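Local coordinates for outer membrane protein YopM (Yersinia pestis, PDB 1JL5) that serves as a leucine-rich-repeat effector of the plague bacillus, probably altering host cell physiology to favour bacterial survival, and binds calcium ions, at residues L262-N267 / S285-S290; A304-I309 / V324-L329; I343-H348 / H363-P368. One frame throughout, in Å; residues are numbered along the deposited sequence.

Contact 1. Residues L262-N267 / S285-S290; sequences LNVRDN and SENIFS. With CA (calcium ion), chain B; CA (calcium ion), chain C.
Asn287 reaches from residues 285-290 to the preceding turn, and its ND2 gives a nearly straight bond (N-H...O 175°) to Val264 O at 2.8 Å. The acceptor lies in the amide plane of Asn287, yet the donor stands above the carbonyl plane of Val264. Asn267 ND2 bonds the same oxygen from the opposite face, so two asparagine amides hold one carbonyl between them. Asn287 OD1, on the other branch, accepts from Leu269 N. Among backbone bonds, Asp266 N to Ser285 O measures 2.7 Å.

The charged interactions gather around Arg265. Its chain runs extended from CG to NE, with CG anti to the backbone N (chi1 167°), and this carries the guanidinium over to the other turn. There NH1 donates to Ser285 OG at 2.7 Å, close to the guanidinium plane, while Asp283 is the stronger partner of that hydroxyl. The Glu286 carboxylate comes over one guanidinium face, its plane turned 85° from it, and forms a salt bridge to NH2, though the position of OE2 is uncertain.

Metal binding completes the contact. Asp266 bridges two calcium ions, OD2 bonding one at 2.0 Å and OD1 the other at 2.2 Å. Glu286 OE1 takes a hydrogen bond from water 4 on the second ion. Asn246 of the same chain and Asn307, Glu308 and Asn326 of a second subunit help complete these sites. This turn, where each repeat's asparagine bonds the backbone of the one before as in leucine-rich-repeat solenoids, is thus part of an intersubunit calcium site.

Contact 2. Residues A304-I309 / V324-L329; sequences ASSNEI and VSNNKL. With CA (calcium ion), chain D; CA (calcium ion), chain E.
Ala304 meets Asn327 through its carbonyl: Asn327 ND2 bonds Ala304 O at 2.7 Å from above the carbonyl plane, and Asn307 ND2, which also bonds Val284 O in the repeat before, reaches it from the opposite face. Ala304 CB also packs on Val324 CG1. At Ser306 the hydroxyl accepts a bond from Asn326 ND2 at 2.6 Å, close to the Asn326 amide plane; the same nitrogen bonds Glu286 of a second subunit. This leaves Asn326 OD1 to bind a calcium ion at 2.2 Å.

Asn307 N and Ile309 N both donate to Asn327 OD1, each at 2.9 Å and from opposite faces of its carbonyl plane. Together with the ND2 bond they fix the Asn327 amide against rotation. Asn307 O binds a second calcium, which Glu308 OE1 also binds at 2.3 Å. A bend at chi2 (69°) brings the Glu308 carboxylate round to Lys328, whose NZ forms a salt bridge with OE2 at 2.6 Å, on the syn side but 32° out of the carboxylate plane. Metal and ammonium thus share the carboxylate and would both tend to favour its ionised form. Last, Ile309 O accepts from Lys328 N, and Ile309 CG2 lies alongside Leu329 CD2, 3.6 Å away.

These two turns follow strands 301-303 and 321-323. Leu292 of strand 291-292 touches Ala304 and Ile309, whereas strand 311-312 packs against Val324 and Leu329.

Contact 3. Residues I343-H348 / H363-P368; sequences IASFNH and HVEYNP
Repeat-to-repeat stacking near the C-terminal end of the solenoid joins residues 343-348 to 363-368, combining a short parallel bridge, a buried asparagine and two ring contacts. The bridge pairs Ile343 with His363, whose side chains lie side by side on one face; just beyond it Ala344 N donates to His363 O at 2.7 Å. Asn367 then reaches back, its ND2 bonding Ala344 O at 2.6 Å and, within its own turn, Val364 O. Asn347 ND2 comes to Ala344 O from the opposite face of the carbonyl, and also bonds Val324 O in the repeat before. A longer backbone bond, 3.3 Å, links Asn347 N to Tyr366 O.

Phe346 and Tyr366 extend the same way on the exposed side. Both have CG anti to the carbonyl carbon (chi1 -63° for Phe346, -54° for Tyr366), which sends both rings the same way; with like chi2 values the planes come within 17° of each other, but the rings are offset, with little of one above the other. At the other end Pro368 CG makes a CH-pi contact over one face of the His348 ring, 4.0 Å from its centroid. His348 NE2 hydrogen-bonds Ser206 of a second subunit. Water 12 joins Ser345 OG and Glu365 OE2, each at 2.7 Å; the serine hydroxyl also bonds Ser325, while the carboxylate has a salt bridge to Arg383.

Strands 341-343 and 361-363 lead into these turns. On one side strand 321-323 touches Ile343; on the other, strand 381-385 packs against His363 and Tyr366, with His363 NE2 bonded to Asp381.

How the contacts relate
The three contacts follow one another along the solenoid, and each repeats the theme of an asparagine donating to a carbonyl in the previous turn. Contacts 1 and 2 have centres 10 Å apart and touch directly: Phe289 O and Glu308 N are 2.6 Å apart, probably hydrogen-bonded. Contact 2 meets contact 3 in the same way, with Leu329 O and His348 N 2.6 Å apart and centres 9 Å apart. Contacts 1 and 3 do not touch, their nearest atoms lying about 9 Å apart. Calcium links contact 1 to contact 2 of a second subunit; in contact 3, the Phe346 side chain approaches a calcium to about 5 Å.

Contact 1. Residues L262-N267 / S285-S290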
loop_
_atom_site.group_PDB
_atom_site.type_symbol
_atom_site.label_atom_id
_atom_site.label_comp_id
_atom_site.label_asym_id
_atom_site.label_seq_id
_atom_site.Cartn_x
_atom_site.Cartn_y
_atom_site.Cartn_z
ATOM N N LEU A 262 19.165 -15.404 -9.927
ATOM C CA LEU A 262 18.776 -14.894 -11.216
ATOM C C LEU A 262 17.501 -14.113 -11.040
ATOM O O LEU A 262 16.467 -14.659 -10.667
ATOM C CB LEU A 262 18.542 -16.025 -12.214
ATOM C CG LEU A 262 18.044 -15.546 -13.578
ATOM C CD1 LEU A 262 19.072 -14.619 -14.204
ATOM C CD2 LEU A 262 17.771 -16.735 -14.473
ATOM N N ASN A 263 17.590 -12.817 -11.267
ATOM C CA ASN A 263 16.412 -11.999 -11.185
ATOM C C ASN A 263 16.252 -11.406 -12.563
ATOM O O ASN A 263 17.062 -10.595 -12.998
ATOM C CB ASN A 263 16.560 -10.877 -10.172
ATOM C CG ASN A 263 15.287 -10.098 -10.019
ATOM O OD1 ASN A 263 14.537 -9.929 -10.981
ATOM N ND2 ASN A 263 15.026 -9.616 -8.818
ATOM N N VAL A 264 15.224 -11.851 -13.267
ATOM C CA VAL A 264 14.956 -11.336 -14.595
ATOM C C VAL A 264 13.515 -10.897 -14.561
ATOM O O VAL A 264 12.786 -10.981 -15.547
ATOM C CB VAL A 264 15.160 -12.406 -15.658
ATOM C CG1 VAL A 264 16.640 -12.657 -15.833
ATOM C CG2 VAL A 264 14.437 -13.679 -15.255
ATOM N N ARG A 265 13.121 -10.439 -13.385
ATOM C CA ARG A 265 11.777 -9.969 -13.158
ATOM C C ARG A 265 11.443 -8.952 -14.222
ATOM O O ARG A 265 12.272 -8.131 -14.606
ATOM C CB ARG A 265 11.669 -9.323 -11.779
ATOM C CG ARG A 265 10.398 -8.527 -11.550
ATOM C CD ARG A 265 10.404 -7.976 -10.139
ATOM N NE ARG A 265 9.358 -6.988 -9.899
ATOM C CZ ARG A 265 8.072 -7.270 -9.725
ATOM N NH1 ARG A 265 7.642 -8.529 -9.764
ATOM N NH2 ARG A 265 7.210 -6.285 -9.500
ATOM N N ASP A 266 10.215 -9.033 -14.698
ATOM C CA ASP A 266 9.725 -8.128 -15.699
ATOM C C ASP A 266 10.579 -8.079 -16.942
ATOM O O ASP A 266 11.354 -7.144 -17.176
ATOM C CB ASP A 266 9.580 -6.722 -15.135
ATOM C CG ASP A 266 8.730 -5.855 -16.021
ATOM O OD1 ASP A 266 8.396 -6.321 -17.129
ATOM O OD2 ASP A 266 8.397 -4.727 -15.623
ATOM N N ASN A 267 10.438 -9.124 -17.730
ATOM C CA ASN A 267 11.114 -9.221 -18.996
ATOM C C ASN A 267 10.102 -9.933 -19.841
ATOM O O ASN A 267 8.946 -10.039 -19.453
ATOM C CB ASN A 267 12.421 -9.990 -18.866
ATOM C CG ASN A 267 13.557 -9.093 -18.439
ATOM O OD1 ASN A 267 13.977 -8.218 -19.197
ATOM N ND2 ASN A 267 14.045 -9.281 -17.214
ATOM N N SER A 285 9.427 -13.274 -12.058
ATOM C CA SER A 285 8.130 -12.644 -11.942
ATOM C C SER A 285 7.991 -11.655 -13.080
ATOM O O SER A 285 8.981 -11.181 -13.639
ATOM C CB SER A 285 8.005 -11.914 -10.608
ATOM O OG SER A 285 8.887 -10.814 -10.564
ATOM N N GLU A 286 6.750 -11.359 -13.425
ATOM C CA GLU A 286 6.464 -10.421 -14.491
ATOM C C GLU A 286 7.130 -10.747 -15.798
ATOM O O GLU A 286 7.722 -9.894 -16.444
ATOM C CB GLU A 286 6.843 -9.010 -14.085
ATOM C CG GLU A 286 5.825 -8.368 -13.182
ATOM C CD GLU A 286 6.158 -6.927 -12.923
ATOM O OE1 GLU A 286 6.242 -6.148 -13.892
ATOM O OE2 GLU A 286 6.348 -6.573 -11.752
ATOM N N ASN A 287 7.069 -12.008 -16.171
ATOM C CA ASN A 287 7.582 -12.389 -17.453
ATOM C C ASN A 287 6.369 -12.978 -18.100
ATOM O O ASN A 287 5.251 -12.654 -17.703
ATOM C CB ASN A 287 8.729 -13.369 -17.303
ATOM C CG ASN A 287 10.037 -12.653 -17.150
ATOM O OD1 ASN A 287 10.622 -12.217 -18.133
ATOM N ND2 ASN A 287 10.486 -12.483 -15.913
ATOM N N ILE A 288 6.544 -13.837 -19.081
ATOM C CA ILE A 288 5.364 -14.372 -19.714
ATOM C C ILE A 288 5.370 -15.872 -19.692
ATOM O O ILE A 288 5.050 -16.535 -20.670
ATOM C CB ILE A 288 5.228 -13.817 -21.137
ATOM C CG1 ILE A 288 6.435 -14.199 -21.991
ATOM C CG2 ILE A 288 5.152 -12.300 -21.065
ATOM C CD1 ILE A 288 6.296 -13.759 -23.445
ATOM N N PHE A 289 5.748 -16.402 -18.540
ATOM C CA PHE A 289 5.778 -17.834 -18.343
ATOM C C PHE A 289 4.352 -18.313 -18.210
ATOM O O PHE A 289 3.568 -17.745 -17.451
ATOM C CB PHE A 289 6.548 -18.169 -17.072
ATOM C CG PHE A 289 8.013 -17.959 -17.202
ATOM C CD1 PHE A 289 8.808 -18.917 -17.815
ATOM C CD2 PHE A 289 8.601 -16.787 -16.744
ATOM C CE1 PHE A 289 10.171 -18.706 -17.978
ATOM C CE2 PHE A 289 9.958 -16.569 -16.903
ATOM C CZ PHE A 289 10.745 -17.532 -17.521
ATOM N N SER A 290 4.006 -19.339 -18.969
ATOM C CA SER A 290 2.668 -19.904 -18.894
ATOM C C SER A 290 2.780 -21.033 -17.880
ATOM O O SER A 290 1.794 -21.640 -17.470
ATOM C CB SER A 290 2.236 -20.432 -20.259
ATOM O OG SER A 290 3.228 -21.281 -20.792
HETATM CA CA CA B . 8.863 -3.233 -14.332
HETATM CA CA CA C . 6.572 -6.252 -18.431
HETATM O O HOH W 1 6.954 -4.041 -17.695
HETATM O O HOH W 2 7.049 -8.673 -18.766
HETATM O O HOH W 3 8.207 -4.657 -12.778
HETATM O O HOH W 4 5.502 -6.552 -16.411
HETATM O O HOH W 5 9.303 -1.758 -12.730
HETATM O O HOH W 6 8.926 -1.772 -16.137
#

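Contact 2. Residues A304-I309 / V324-L329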
loop_
_atom_site.group_PDB
_atom_site.type_symbol
_atom_site.label_atom_id
_atom_site.label_comp_id
_atom_site.label_asym_id
_atom_site.label_seq_id
_atom_site.Cartn_x
_atom_site.Cartn_y
_atom_site.Cartn_z
ATOM N N ALA A 304 7.793 -16.126 -9.148
ATOM C CA ALA A 304 7.311 -16.285 -10.513
ATOM C C ALA A 304 5.967 -15.579 -10.570
ATOM O O ALA A 304 5.115 -15.884 -11.397
ATOM C CB ALA A 304 7.147 -17.762 -10.837
ATOM N N SER A 305 5.780 -14.634 -9.662
ATOM C CA SER A 305 4.532 -13.899 -9.607
ATOM C C SER A 305 4.311 -13.098 -10.875
ATOM O O SER A 305 5.255 -12.739 -11.581
ATOM C CB SER A 305 4.529 -12.948 -8.408
ATOM O OG SER A 305 5.570 -11.998 -8.535
ATOM N N SER A 306 3.048 -12.830 -11.161
ATOM C CA SER A 306 2.680 -12.026 -12.311
ATOM C C SER A 306 3.206 -12.519 -13.640
ATOM O O SER A 306 3.739 -11.763 -14.445
ATOM C CB SER A 306 3.101 -10.583 -12.073
ATOM O OG SER A 306 2.300 -10.056 -11.033
ATOM N N ASN A 307 3.067 -13.814 -13.844
ATOM C CA ASN A 307 3.439 -14.423 -15.095
ATOM C C ASN A 307 2.088 -14.911 -15.529
ATOM O O ASN A 307 1.079 -14.329 -15.157
ATOM C CB ASN A 307 4.406 -15.579 -14.866
ATOM C CG ASN A 307 5.839 -15.119 -14.888
ATOM O OD1 ASN A 307 6.369 -14.797 -15.946
ATOM N ND2 ASN A 307 6.470 -15.052 -13.719
ATOM N N GLU A 308 2.046 -15.966 -16.313
ATOM C CA GLU A 308 0.766 -16.493 -16.722
ATOM C C GLU A 308 0.865 -17.963 -16.377
ATOM O O GLU A 308 0.377 -18.826 -17.096
ATOM C CB GLU A 308 0.555 -16.281 -18.219
ATOM C CG GLU A 308 -0.882 -16.469 -18.630
ATOM C CD GLU A 308 -1.781 -15.369 -18.108
ATOM O OE1 GLU A 308 -1.395 -14.664 -17.147
ATOM O OE2 GLU A 308 -2.883 -15.212 -18.661
ATOM N N ILE A 309 1.524 -18.229 -15.255
ATOM C CA ILE A 309 1.738 -19.590 -14.799
ATOM C C ILE A 309 0.426 -20.299 -14.560
ATOM O O ILE A 309 -0.342 -19.933 -13.672
ATOM C CB ILE A 309 2.539 -19.638 -13.492
ATOM C CG1 ILE A 309 3.877 -18.906 -13.662
ATOM C CG2 ILE A 309 2.759 -21.086 -13.084
ATOM C CD1 ILE A 309 4.701 -19.428 -14.779
ATOM N N VAL A 324 4.215 -17.126 -6.360
ATOM C CA VAL A 324 3.637 -17.353 -7.673
ATOM C C VAL A 324 2.370 -16.529 -7.679
ATOM O O VAL A 324 1.384 -16.836 -8.345
ATOM C CB VAL A 324 3.312 -18.826 -7.894
ATOM C CG1 VAL A 324 4.603 -19.617 -8.015
ATOM C CG2 VAL A 324 2.470 -19.345 -6.749
ATOM N N SER A 325 2.421 -15.467 -6.894
ATOM C CA SER A 325 1.306 -14.559 -6.783
ATOM C C SER A 325 0.947 -14.047 -8.159
ATOM O O SER A 325 1.803 -13.887 -9.031
ATOM C CB SER A 325 1.679 -13.368 -5.904
ATOM O OG SER A 325 0.580 -12.485 -5.802
ATOM N N ASN A 326 -0.332 -13.789 -8.347
ATOM C CA ASN A 326 -0.804 -13.246 -9.595
ATOM C C ASN A 326 -0.411 -14.061 -10.804
ATOM O O ASN A 326 0.315 -13.604 -11.683
ATOM C CB ASN A 326 -0.310 -11.811 -9.764
ATOM C CG ASN A 326 -0.960 -11.129 -10.939
ATOM O OD1 ASN A 326 -2.106 -11.420 -11.265
ATOM N ND2 ASN A 326 -0.240 -10.215 -11.576
ATOM N N ASN A 327 -0.888 -15.290 -10.830
ATOM C CA ASN A 327 -0.640 -16.151 -11.956
ATOM C C ASN A 327 -1.972 -16.747 -12.294
ATOM O O ASN A 327 -2.999 -16.177 -11.948
ATOM C CB ASN A 327 0.400 -17.205 -11.616
ATOM C CG ASN A 327 1.802 -16.703 -11.868
ATOM O OD1 ASN A 327 2.168 -16.430 -13.011
ATOM N ND2 ASN A 327 2.584 -16.554 -10.810
ATOM N N LYS A 328 -1.977 -17.874 -12.981
ATOM C CA LYS A 328 -3.240 -18.475 -13.352
ATOM C C LYS A 328 -3.283 -19.890 -12.844
ATOM O O LYS A 328 -3.810 -20.789 -13.489
ATOM C CB LYS A 328 -3.409 -18.419 -14.865
ATOM C CG LYS A 328 -3.375 -16.993 -15.397
ATOM C CD LYS A 328 -4.545 -16.191 -14.856
ATOM C CE LYS A 328 -4.384 -14.704 -15.134
ATOM N NZ LYS A 328 -4.210 -14.403 -16.584
ATOM N N LEU A 329 -2.725 -20.059 -11.656
ATOM C CA LEU A 329 -2.675 -21.349 -11.008
ATOM C C LEU A 329 -4.021 -21.694 -10.414
ATOM O O LEU A 329 -4.601 -20.913 -9.663
ATOM C CB LEU A 329 -1.629 -21.334 -9.897
ATOM C CG LEU A 329 -0.195 -21.211 -10.400
ATOM C CD1 LEU A 329 0.731 -20.846 -9.252
ATOM C CD2 LEU A 329 0.211 -22.521 -11.047
HETATM CA CA CA D . -0.501 -12.918 -15.964
HETATM CA CA CA E . -4.206 -11.470 -12.048
HETATM O O HOH W 7 -1.383 -13.549 -13.867
HETATM O O HOH W 8 -4.006 -13.764 -11.737
HETATM O O HOH W 9 -3.782 -9.318 -12.296
HETATM O O HOH W 10 -5.264 -10.995 -10.153
HETATM O O HOH W 11 0.032 -10.922 -14.941
#

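Contact 3. Residues I343-H348 / H363-P368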
loop_
_atom_site.group_PDB
_atom_site.type_symbol
_atom_site.label_atom_id
_atom_site.label_comp_id
_atom_site.label_asym_id
_atom_site.label_seq_id
_atom_site.Cartn_x
_atom_site.Cartn_y
_atom_site.Cartn_z
ATOM N N ILE A 343 3.570 -17.364 -1.252
ATOM C CA ILE A 343 2.788 -16.244 -1.737
ATOM C C ILE A 343 2.198 -16.770 -3.025
ATOM O O ILE A 343 2.899 -16.914 -4.018
ATOM C CB ILE A 343 3.648 -15.007 -2.037
ATOM C CG1 ILE A 343 4.394 -14.555 -0.778
ATOM C CG2 ILE A 343 2.754 -13.871 -2.523
ATOM C CD1 ILE A 343 5.612 -15.380 -0.461
ATOM N N ALA A 344 0.914 -17.094 -2.988
ATOM C CA ALA A 344 0.226 -17.630 -4.148
ATOM C C ALA A 344 -1.081 -16.872 -4.312
ATOM O O ALA A 344 -2.054 -17.369 -4.881
ATOM C CB ALA A 344 -0.037 -19.112 -3.958
ATOM N N SER A 345 -1.086 -15.656 -3.792
ATOM C CA SER A 345 -2.246 -14.794 -3.884
ATOM C C SER A 345 -2.508 -14.460 -5.346
ATOM O O SER A 345 -1.629 -14.609 -6.197
ATOM C CB SER A 345 -1.974 -13.512 -3.115
ATOM O OG SER A 345 -0.761 -12.957 -3.577
ATOM N N PHE A 346 -3.722 -14.009 -5.631
ATOM C CA PHE A 346 -4.098 -13.634 -6.985
ATOM C C PHE A 346 -3.870 -14.753 -7.978
ATOM O O PHE A 346 -3.180 -14.604 -8.987
ATOM C CB PHE A 346 -3.327 -12.393 -7.401
ATOM C CG PHE A 346 -3.642 -11.203 -6.567
ATOM C CD1 PHE A 346 -4.882 -10.577 -6.677
ATOM C CD2 PHE A 346 -2.711 -10.707 -5.660
ATOM C CE1 PHE A 346 -5.187 -9.471 -5.894
ATOM C CE2 PHE A 346 -3.009 -9.602 -4.875
ATOM C CZ PHE A 346 -4.250 -8.983 -4.993
ATOM N N ASN A 347 -4.449 -15.895 -7.662
ATOM C CA ASN A 347 -4.366 -17.043 -8.528
ATOM C C ASN A 347 -5.751 -17.615 -8.538
ATOM O O ASN A 347 -6.669 -17.009 -8.001
ATOM C CB ASN A 347 -3.356 -18.047 -7.995
ATOM C CG ASN A 347 -1.968 -17.752 -8.481
ATOM O OD1 ASN A 347 -1.667 -17.940 -9.656
ATOM N ND2 ASN A 347 -1.118 -17.263 -7.592
ATOM N N HIS A 348 -5.905 -18.776 -9.149
ATOM C CA HIS A 348 -7.206 -19.396 -9.219
ATOM C C HIS A 348 -7.211 -20.662 -8.386
ATOM O O HIS A 348 -7.730 -21.693 -8.804
ATOM C CB HIS A 348 -7.542 -19.734 -10.658
ATOM C CG HIS A 348 -8.999 -19.647 -10.950
ATOM N ND1 HIS A 348 -9.609 -18.464 -11.302
ATOM C CD2 HIS A 348 -9.982 -20.571 -10.869
ATOM C CE1 HIS A 348 -10.907 -18.664 -11.425
ATOM N NE2 HIS A 348 -11.160 -19.934 -11.167
ATOM N N HIS A 363 0.542 -16.170 2.034
ATOM C CA HIS A 363 -0.225 -15.095 1.422
ATOM C C HIS A 363 -0.879 -15.730 0.223
ATOM O O HIS A 363 -0.256 -15.888 -0.821
ATOM C CB HIS A 363 0.683 -13.951 0.988
ATOM C CG HIS A 363 1.220 -13.150 2.131
ATOM N ND1 HIS A 363 2.048 -12.062 1.956
ATOM C CD2 HIS A 363 1.050 -13.283 3.467
ATOM C CE1 HIS A 363 2.364 -11.560 3.136
ATOM N NE2 HIS A 363 1.771 -12.283 4.068
ATOM N N VAL A 364 -2.130 -16.132 0.396
ATOM C CA VAL A 364 -2.878 -16.773 -0.670
ATOM C C VAL A 364 -4.152 -15.978 -0.883
ATOM O O VAL A 364 -5.181 -16.489 -1.327
ATOM C CB VAL A 364 -3.190 -18.229 -0.310
ATOM C CG1 VAL A 364 -4.011 -18.879 -1.408
ATOM C CG2 VAL A 364 -1.884 -18.987 -0.138
ATOM N N GLU A 365 -4.044 -14.702 -0.552
ATOM C CA GLU A 365 -5.119 -13.736 -0.695
ATOM C C GLU A 365 -5.630 -13.751 -2.133
ATOM O O GLU A 365 -4.863 -13.938 -3.075
ATOM C CB GLU A 365 -4.563 -12.348 -0.363
ATOM C CG GLU A 365 -3.041 -12.385 -0.137
ATOM C CD GLU A 365 -2.407 -11.019 -0.022
ATOM O OE1 GLU A 365 -2.901 -10.191 0.779
ATOM O OE2 GLU A 365 -1.404 -10.777 -0.726
ATOM N N TYR A 366 -6.933 -13.575 -2.295
ATOM C CA TYR A 366 -7.529 -13.518 -3.619
ATOM C C TYR A 366 -7.306 -14.751 -4.465
ATOM O O TYR A 366 -6.622 -14.729 -5.490
ATOM C CB TYR A 366 -7.021 -12.274 -4.337
ATOM C CG TYR A 366 -7.267 -11.037 -3.511
ATOM C CD1 TYR A 366 -8.562 -10.564 -3.309
ATOM C CD2 TYR A 366 -6.218 -10.370 -2.890
ATOM C CE1 TYR A 366 -8.806 -9.455 -2.512
ATOM C CE2 TYR A 366 -6.450 -9.257 -2.087
ATOM C CZ TYR A 366 -7.749 -8.806 -1.904
ATOM O OH TYR A 366 -7.990 -7.698 -1.124
ATOM N N ASN A 367 -7.896 -15.835 -3.998
ATOM C CA ASN A 367 -7.868 -17.112 -4.668
ATOM C C ASN A 367 -9.262 -17.619 -4.373
ATOM O O ASN A 367 -9.783 -17.395 -3.278
ATOM C CB ASN A 367 -6.821 -18.034 -4.045
ATOM C CG ASN A 367 -5.477 -17.925 -4.724
ATOM O OD1 ASN A 367 -5.304 -18.387 -5.848
ATOM N ND2 ASN A 367 -4.520 -17.309 -4.049
ATOM N N PRO A 368 -9.908 -18.262 -5.352
ATOM C CA PRO A 368 -11.257 -18.779 -5.118
ATOM C C PRO A 368 -11.155 -20.011 -4.231
ATOM O O PRO A 368 -11.613 -21.089 -4.588
ATOM C CB PRO A 368 -11.737 -19.110 -6.521
ATOM C CG PRO A 368 -10.484 -19.553 -7.193
ATOM C CD PRO A 368 -9.489 -18.505 -6.742
HETATM O O HOH W 12 0.489 -10.822 -2.598
HETATM O O HOH W 13 -8.132 -14.745 -7.923
#